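Local coordinates for protein putative oxidoreductase YfjR (Streptomyces aurantiacus, PDB 4OQZ) that reduces imines to amines as an S-selective imine reductase, probably drawing its hydride from NADPH bound to a Rossmann-type domain, at residues Pro12-Met17 against Ser120-Ile125; Asn59-Ile63 against Gln143-Leu148. All blocks are in the same frame, centred on the assembly; numbering follows the deposited sequence.

Both contacts lie in the nucleotide-binding domain, and their centres are about 17 Å apart. Contact 1 sets the start of helix 12-23 against the loop that follows strand 112-119. Contact 2 joins strand 61-64 to helix 138-151 by apolar packing and by hydrogen bonds to Glu60, one of them weak. Helix 12-23 links them: Met17 touches Ile125 in contact 1, and Met17 SD lies 4.1 Å from CG2 of Ile63 in contact 2. The segments of the two contacts alternate along the chain. Contact 1 includes Gly14 of a GxGxxG-like sequence and so probably borders the NADPH site. Contact 2 lies on the helix 138-151 side of the sheet.

Contact 1: Pro12-Met17 against Ser120-Ile125; sequences PMGQAM and SPPPGI
Pro122 and Ile125 are the two bumps that the loop presses against helix 12-23. Pro122 sits beside Pro12, Ile125 beside Met17, and both meet Met13 and Ala16. The Pro122 ring sits over the first turn, where its CG meets both Pro12 CB at 3.7 Å and Met13 SD at 3.6 Å. Its CB rests near the Pro12 carbonyl oxygen. The Ala16 methyl makes the shallow spot on the helix that faces Pro122 and Ile125; it is small enough for the loop to approach. Ala16 CB packs 3.8 Å from Ile125 CB and also reaches Pro122 O, at 3.3 Å.

Met13 reaches out from the helix with a bent chain. It turns at both chi2 (-70°) and chi3 (-80°), which curls the thioether across the Pro122 ring and brings Met13 CE to 3.2 Å from Ser120 O. Met13 CE also touches Ile125 CD1 at 3.8 Å. Ile125 lays its two branches on the helix surface. Ile125 CG2 lies against the Ala16 carbonyl and 3.9 Å from Met17 CG, while CD1 touches both Met13 CE and Met17 CE. Val118 of strand 112-119 touches both Met13 and Ile125.

The loop holds its own shape. Pro121 O accepts from Ser120 OG and from Gly124 N, and Ile125 N bonds to Pro122 O.

Between the segments the contact is apolar packing, with no hydrogen bonds. It joins the first helix of a Rossmann-type domain, which holds Gly14 of a probable GxGxxG dinucleotide-binding turn, to the loop leaving strand 112-119.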
ATOM      1  N   PRO A  12     -11.252 -24.194  -2.767  1.00 55.52           N
ATOM      2  CA  PRO A  12     -12.184 -23.328  -2.020  1.00 52.88           C
ATOM      3  C   PRO A  12     -12.941 -22.318  -2.890  1.00 53.00           C
ATOM      4  O   PRO A  12     -14.118 -22.044  -2.629  1.00 50.74           O
ATOM      5  CB  PRO A  12     -11.294 -22.667  -0.957  1.00 53.67           C
ATOM      6  CG  PRO A  12     -10.096 -23.559  -0.843  1.00 61.46           C
ATOM      7  CD  PRO A  12      -9.884 -24.114  -2.225  1.00 58.16           C
ATOM      8  N   MET A  13     -12.301 -21.828  -3.966  1.00 48.83           N
ATOM      9  CA  MET A  13     -12.948 -20.865  -4.865  1.00 45.68           C
ATOM     10  C   MET A  13     -14.136 -21.476  -5.632  1.00 48.60           C
ATOM     11  O   MET A  13     -15.253 -20.991  -5.481  1.00 47.94           O
ATOM     12  CB  MET A  13     -11.934 -20.115  -5.751  1.00 46.89           C
ATOM     13  CG  MET A  13     -11.099 -19.068  -4.976  1.00 48.21           C
ATOM     14  SD  MET A  13     -12.028 -17.604  -4.436  1.00 50.02           S
ATOM     15  CE  MET A  13     -12.068 -16.670  -5.946  1.00 46.27           C
ATOM     16  N   GLY A  14     -13.903 -22.579  -6.341  1.00 44.96           N
ATOM     17  CA  GLY A  14     -14.931 -23.307  -7.081  1.00 46.93           C
ATOM     18  C   GLY A  14     -16.044 -23.899  -6.228  1.00 52.11           C
ATOM     19  O   GLY A  14     -17.199 -23.929  -6.669  1.00 51.46           O
ATOM     20  N   GLN A  15     -15.710 -24.378  -4.995  1.00 48.84           N
ATOM     21  CA  GLN A  15     -16.706 -24.912  -4.042  1.00 50.43           C
ATOM     22  C   GLN A  15     -17.618 -23.766  -3.603  1.00 53.82           C
ATOM     23  O   GLN A  15     -18.826 -23.970  -3.490  1.00 54.76           O
ATOM     24  CB  GLN A  15     -16.045 -25.542  -2.798  1.00 53.07           C
ATOM     25  CG  GLN A  15     -15.456 -26.918  -3.052  1.00 57.06           C
ATOM     26  CD  GLN A  15     -14.600 -27.417  -1.912  1.00 76.84           C
ATOM     27  OE1 GLN A  15     -13.806 -26.688  -1.315  1.00 70.72           O
ATOM     28  NE2 GLN A  15     -14.701 -28.697  -1.624  1.00 74.42           N
ATOM     29  N   ALA A  16     -17.056 -22.552  -3.406  1.00 49.16           N
ATOM     30  CA  ALA A  16     -17.890 -21.412  -3.008  1.00 47.75           C
ATOM     31  C   ALA A  16     -18.808 -20.963  -4.165  1.00 50.83           C
ATOM     32  O   ALA A  16     -19.966 -20.606  -3.903  1.00 51.19           O
ATOM     33  CB  ALA A  16     -17.042 -20.276  -2.503  1.00 45.26           C
ATOM     34  N   MET A  17     -18.315 -21.051  -5.424  1.00 46.28           N
ATOM     35  CA  MET A  17     -19.061 -20.686  -6.648  1.00 47.24           C
ATOM     36  C   MET A  17     -20.265 -21.633  -6.835  1.00 53.00           C
ATOM     37  O   MET A  17     -21.403 -21.165  -6.928  1.00 55.36           O
ATOM     38  CB  MET A  17     -18.141 -20.695  -7.904  1.00 49.66           C
ATOM     39  CG  MET A  17     -17.107 -19.591  -7.877  1.00 51.42           C
ATOM     40  SD  MET A  17     -15.826 -19.717  -9.152  1.00 55.72           S
ATOM     41  CE  MET A  17     -14.619 -18.510  -8.476  1.00 49.89           C
ATOM     42  N   SER A 120     -12.009 -11.450  -4.921  1.00 44.95           N
ATOM     43  CA  SER A 120     -12.715 -11.995  -3.781  1.00 45.90           C
ATOM     44  C   SER A 120     -12.083 -13.223  -3.211  1.00 50.13           C
ATOM     45  O   SER A 120     -11.788 -14.161  -3.948  1.00 50.69           O
ATOM     46  CB  SER A 120     -14.169 -12.327  -4.129  1.00 50.06           C
ATOM     47  OG  SER A 120     -14.909 -12.619  -2.951  1.00 51.83           O
ATOM     48  N   PRO A 121     -12.003 -13.288  -1.864  1.00 48.02           N
ATOM     49  CA  PRO A 121     -11.645 -14.564  -1.216  1.00 48.86           C
ATOM     50  C   PRO A 121     -12.875 -15.502  -1.325  1.00 53.30           C
ATOM     51  O   PRO A 121     -13.963 -14.987  -1.626  1.00 51.27           O
ATOM     52  CB  PRO A 121     -11.399 -14.153   0.247  1.00 49.76           C
ATOM     53  CG  PRO A 121     -12.280 -12.980   0.454  1.00 52.98           C
ATOM     54  CD  PRO A 121     -12.373 -12.252  -0.860  1.00 48.40           C
ATOM     55  N   PRO A 122     -12.785 -16.831  -1.029  1.00 52.77           N
ATOM     56  CA  PRO A 122     -13.988 -17.695  -1.124  1.00 54.12           C
ATOM     57  C   PRO A 122     -15.227 -17.301  -0.296  1.00 59.17           C
ATOM     58  O   PRO A 122     -16.305 -17.471  -0.854  1.00 58.73           O
ATOM     59  CB  PRO A 122     -13.460 -19.096  -0.801  1.00 57.53           C
ATOM     60  CG  PRO A 122     -12.000 -19.017  -1.074  1.00 61.04           C
ATOM     61  CD  PRO A 122     -11.599 -17.638  -0.670  1.00 55.19           C
ATOM     62  N   PRO A 123     -15.175 -16.744   0.957  1.00 55.68           N
ATOM     63  CA  PRO A 123     -16.439 -16.363   1.626  1.00 55.88           C
ATOM     64  C   PRO A 123     -17.140 -15.130   1.019  1.00 57.17           C
ATOM     65  O   PRO A 123     -18.324 -14.910   1.280  1.00 59.35           O
ATOM     66  CB  PRO A 123     -16.025 -16.147   3.092  1.00 57.80           C
ATOM     67  CG  PRO A 123     -14.608 -15.753   3.038  1.00 61.10           C
ATOM     68  CD  PRO A 123     -14.010 -16.456   1.826  1.00 56.83           C
ATOM     69  N   GLY A 124     -16.422 -14.370   0.195  1.00 49.92           N
ATOM     70  CA  GLY A 124     -16.938 -13.203  -0.513  1.00 47.17           C
ATOM     71  C   GLY A 124     -17.679 -13.586  -1.785  1.00 50.32           C
ATOM     72  O   GLY A 124     -18.328 -12.733  -2.395  1.00 49.83           O
ATOM     73  N   ILE A 125     -17.540 -14.859  -2.236  1.00 45.62           N
ATOM     74  CA  ILE A 125     -18.224 -15.384  -3.434  1.00 46.07           C
ATOM     75  C   ILE A 125     -19.770 -15.311  -3.263  1.00 53.72           C
ATOM     76  O   ILE A 125     -20.299 -15.872  -2.299  1.00 55.30           O
ATOM     77  CB  ILE A 125     -17.737 -16.818  -3.824  1.00 47.99           C
ATOM     78  CG1 ILE A 125     -16.227 -16.863  -4.148  1.00 46.43           C
ATOM     79  CG2 ILE A 125     -18.563 -17.404  -4.948  1.00 49.56           C
ATOM     80  CD1 ILE A 125     -15.745 -16.017  -5.441  1.00 48.86           C
TER

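Contact 2: Asn59-Ile63 against Gln143-Leu148; sequences NELVI and QHRAAL
Glu60 and His144 meet through a histidine-carboxylate hydrogen bond. His144 NE2 donates to Glu60 OE2 over 3.2 Å, with an N-H...O angle of 144°. The oxygen lies almost exactly in the imidazole plane, but the nitrogen comes from well above the carboxylate plane. The other oxygen, Glu60 OE1, takes a weak bond from Gln143 NE2 at 3.0 Å. Each carboxylate oxygen thus has a donor from the helix.

Leu61 covers one face of the His144 ring. Leu61 CD1 makes a CH-pi contact 3.9 Å from the centroid of the His144 ring, and Leu61 CD2 presses tightly on Ala147 CB, at 3.5 Å. CG of Leu61 is anti to the backbone N (chi1 -171°), which sends both methyls to the helix. If His144 were replaced by an alanine, Glu60 OE2 would probably lose its imidazole donor and a gap would open beside Leu61 CD1. Further along, Ile63 CD1 meets Leu148 CD2 at 4.1 Å.

Strand 61-64 runs between strands 4-8 and 87-90, bonded to Thr6 and Val87 through its backbone. The axes of 61-63 and 143-148 run 42° apart, in the same general direction. Tyr21 OH of helix 12-23 hydrogen-bonds with Ala147 O, while Leu148 touches Thr155 of strand 154-159.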
ATOM      1  N   ASN A  59     -24.111 -28.277 -20.102  1.00 68.42           N
ATOM      2  CA  ASN A  59     -24.536 -26.876 -20.146  1.00 66.07           C
ATOM      3  C   ASN A  59     -23.758 -26.024 -21.124  1.00 68.64           C
ATOM      4  O   ASN A  59     -22.578 -26.275 -21.364  1.00 67.43           O
ATOM      5  CB  ASN A  59     -24.379 -26.220 -18.747  1.00 61.28           C
ATOM      6  CG  ASN A  59     -25.104 -26.902 -17.617  1.00 80.19           C
ATOM      7  OD1 ASN A  59     -24.502 -27.555 -16.768  1.00 84.80           O
ATOM      8  ND2 ASN A  59     -26.416 -26.832 -17.623  1.00 64.83           N
ATOM      9  N   GLU A  60     -24.402 -24.950 -21.609  1.00 65.97           N
ATOM     10  CA  GLU A  60     -23.789 -23.946 -22.488  1.00 65.51           C
ATOM     11  C   GLU A  60     -22.770 -23.082 -21.685  1.00 64.19           C
ATOM     12  O   GLU A  60     -21.734 -22.702 -22.240  1.00 63.91           O
ATOM     13  CB  GLU A  60     -24.873 -23.063 -23.130  1.00 68.23           C
ATOM     14  CG  GLU A  60     -24.392 -22.287 -24.352  1.00 86.75           C
ATOM     15  CD  GLU A  60     -24.840 -20.839 -24.457  1.00114.46           C
ATOM     16  OE1 GLU A  60     -25.994 -20.534 -24.074  1.00112.74           O
ATOM     17  OE2 GLU A  60     -24.045 -20.014 -24.964  1.00112.12           O
ATOM     18  N   LEU A  61     -23.073 -22.763 -20.398  1.00 56.86           N
ATOM     19  CA  LEU A  61     -22.160 -21.987 -19.539  1.00 52.17           C
ATOM     20  C   LEU A  61     -21.314 -22.913 -18.662  1.00 52.87           C
ATOM     21  O   LEU A  61     -21.860 -23.671 -17.884  1.00 50.46           O
ATOM     22  CB  LEU A  61     -22.890 -20.939 -18.658  1.00 50.28           C
ATOM     23  CG  LEU A  61     -21.962 -19.933 -17.901  1.00 50.96           C
ATOM     24  CD1 LEU A  61     -21.290 -18.960 -18.847  1.00 52.12           C
ATOM     25  CD2 LEU A  61     -22.737 -19.130 -16.916  1.00 53.23           C
ATOM     26  N   VAL A  62     -19.984 -22.860 -18.817  1.00 51.91           N
ATOM     27  CA  VAL A  62     -19.033 -23.686 -18.063  1.00 52.31           C
ATOM     28  C   VAL A  62     -18.073 -22.758 -17.284  1.00 54.42           C
ATOM     29  O   VAL A  62     -17.324 -21.970 -17.887  1.00 51.72           O
ATOM     30  CB  VAL A  62     -18.274 -24.685 -18.976  1.00 58.11           C
ATOM     31  CG1 VAL A  62     -17.220 -25.466 -18.201  1.00 57.69           C
ATOM     32  CG2 VAL A  62     -19.241 -25.638 -19.663  1.00 61.57           C
ATOM     33  N   ILE A  63     -18.115 -22.874 -15.941  1.00 52.67           N
ATOM     34  CA  ILE A  63     -17.284 -22.095 -15.030  1.00 49.74           C
ATOM     35  C   ILE A  63     -16.042 -22.897 -14.678  1.00 54.88           C
ATOM     36  O   ILE A  63     -16.165 -24.002 -14.142  1.00 56.32           O
ATOM     37  CB  ILE A  63     -18.079 -21.649 -13.770  1.00 51.24           C
ATOM     38  CG1 ILE A  63     -19.395 -20.894 -14.118  1.00 51.30           C
ATOM     39  CG2 ILE A  63     -17.194 -20.844 -12.819  1.00 50.53           C
ATOM     40  CD1 ILE A  63     -19.266 -19.447 -14.823  1.00 51.59           C
ATOM     41  N   GLN A 143     -24.565 -12.013 -22.744  1.00 50.97           N
ATOM     42  CA  GLN A 143     -25.536 -13.110 -22.690  1.00 52.68           C
ATOM     43  C   GLN A 143     -25.582 -13.773 -21.327  1.00 55.77           C
ATOM     44  O   GLN A 143     -26.659 -14.112 -20.836  1.00 56.01           O
ATOM     45  CB  GLN A 143     -25.191 -14.161 -23.767  1.00 55.95           C
ATOM     46  CG  GLN A 143     -26.308 -15.169 -24.063  1.00 76.34           C
ATOM     47  CD  GLN A 143     -25.837 -16.403 -24.809  1.00 94.87           C
ATOM     48  OE1 GLN A 143     -24.989 -16.346 -25.719  1.00 90.05           O
ATOM     49  NE2 GLN A 143     -26.410 -17.551 -24.457  1.00 83.88           N
ATOM     50  N   HIS A 144     -24.412 -13.964 -20.722  1.00 51.35           N
ATOM     51  CA  HIS A 144     -24.260 -14.678 -19.457  1.00 49.55           C
ATOM     52  C   HIS A 144     -23.990 -13.803 -18.200  1.00 50.09           C
ATOM     53  O   HIS A 144     -23.750 -14.357 -17.136  1.00 46.49           O
ATOM     54  CB  HIS A 144     -23.169 -15.746 -19.627  1.00 49.98           C
ATOM     55  CG  HIS A 144     -23.479 -16.754 -20.689  1.00 55.93           C
ATOM     56  ND1 HIS A 144     -24.390 -17.771 -20.471  1.00 58.81           N
ATOM     57  CD2 HIS A 144     -22.989 -16.865 -21.947  1.00 59.03           C
ATOM     58  CE1 HIS A 144     -24.432 -18.462 -21.598  1.00 60.38           C
ATOM     59  NE2 HIS A 144     -23.596 -17.965 -22.509  1.00 60.97           N
ATOM     60  N   ARG A 145     -24.065 -12.461 -18.325  1.00 48.17           N
ATOM     61  CA  ARG A 145     -23.809 -11.494 -17.237  1.00 45.60           C
ATOM     62  C   ARG A 145     -24.556 -11.804 -15.907  1.00 46.85           C
ATOM     63  O   ARG A 145     -23.924 -11.784 -14.842  1.00 43.22           O
ATOM     64  CB  ARG A 145     -24.080 -10.069 -17.722  1.00 44.95           C
ATOM     65  CG  ARG A 145     -23.752  -9.022 -16.705  1.00 46.09           C
ATOM     66  CD  ARG A 145     -23.683  -7.688 -17.376  1.00 49.29           C
ATOM     67  NE  ARG A 145     -23.119  -6.702 -16.468  1.00 50.22           N
ATOM     68  CZ  ARG A 145     -22.826  -5.458 -16.809  1.00 60.78           C
ATOM     69  NH1 ARG A 145     -23.020  -5.041 -18.058  1.00 53.17           N
ATOM     70  NH2 ARG A 145     -22.320  -4.624 -15.912  1.00 43.32           N
ATOM     71  N   ALA A 146     -25.881 -12.065 -15.981  1.00 44.46           N
ATOM     72  CA  ALA A 146     -26.718 -12.435 -14.817  1.00 43.99           C
ATOM     73  C   ALA A 146     -26.148 -13.656 -14.072  1.00 46.36           C
ATOM     74  O   ALA A 146     -26.167 -13.666 -12.844  1.00 45.20           O
ATOM     75  CB  ALA A 146     -28.162 -12.700 -15.242  1.00 47.02           C
ATOM     76  N   ALA A 147     -25.608 -14.654 -14.811  1.00 41.30           N
ATOM     77  CA  ALA A 147     -24.986 -15.845 -14.234  1.00 40.14           C
ATOM     78  C   ALA A 147     -23.632 -15.533 -13.599  1.00 43.95           C
ATOM     79  O   ALA A 147     -23.328 -16.070 -12.549  1.00 44.46           O
ATOM     80  CB  ALA A 147     -24.837 -16.928 -15.288  1.00 41.95           C
ATOM     81  N   LEU A 148     -22.833 -14.643 -14.198  1.00 40.11           N
ATOM     82  CA  LEU A 148     -21.541 -14.250 -13.629  1.00 38.28           C
ATOM     83  C   LEU A 148     -21.753 -13.391 -12.382  1.00 41.44           C
ATOM     84  O   LEU A 148     -20.889 -13.393 -11.503  1.00 40.48           O
ATOM     85  CB  LEU A 148     -20.685 -13.505 -14.670  1.00 39.13           C
ATOM     86  CG  LEU A 148     -20.488 -14.227 -15.995  1.00 46.12           C
ATOM     87  CD1 LEU A 148     -19.957 -13.278 -17.044  1.00 47.59           C
ATOM     88  CD2 LEU A 148     -19.630 -15.484 -15.822  1.00 47.99           C
TER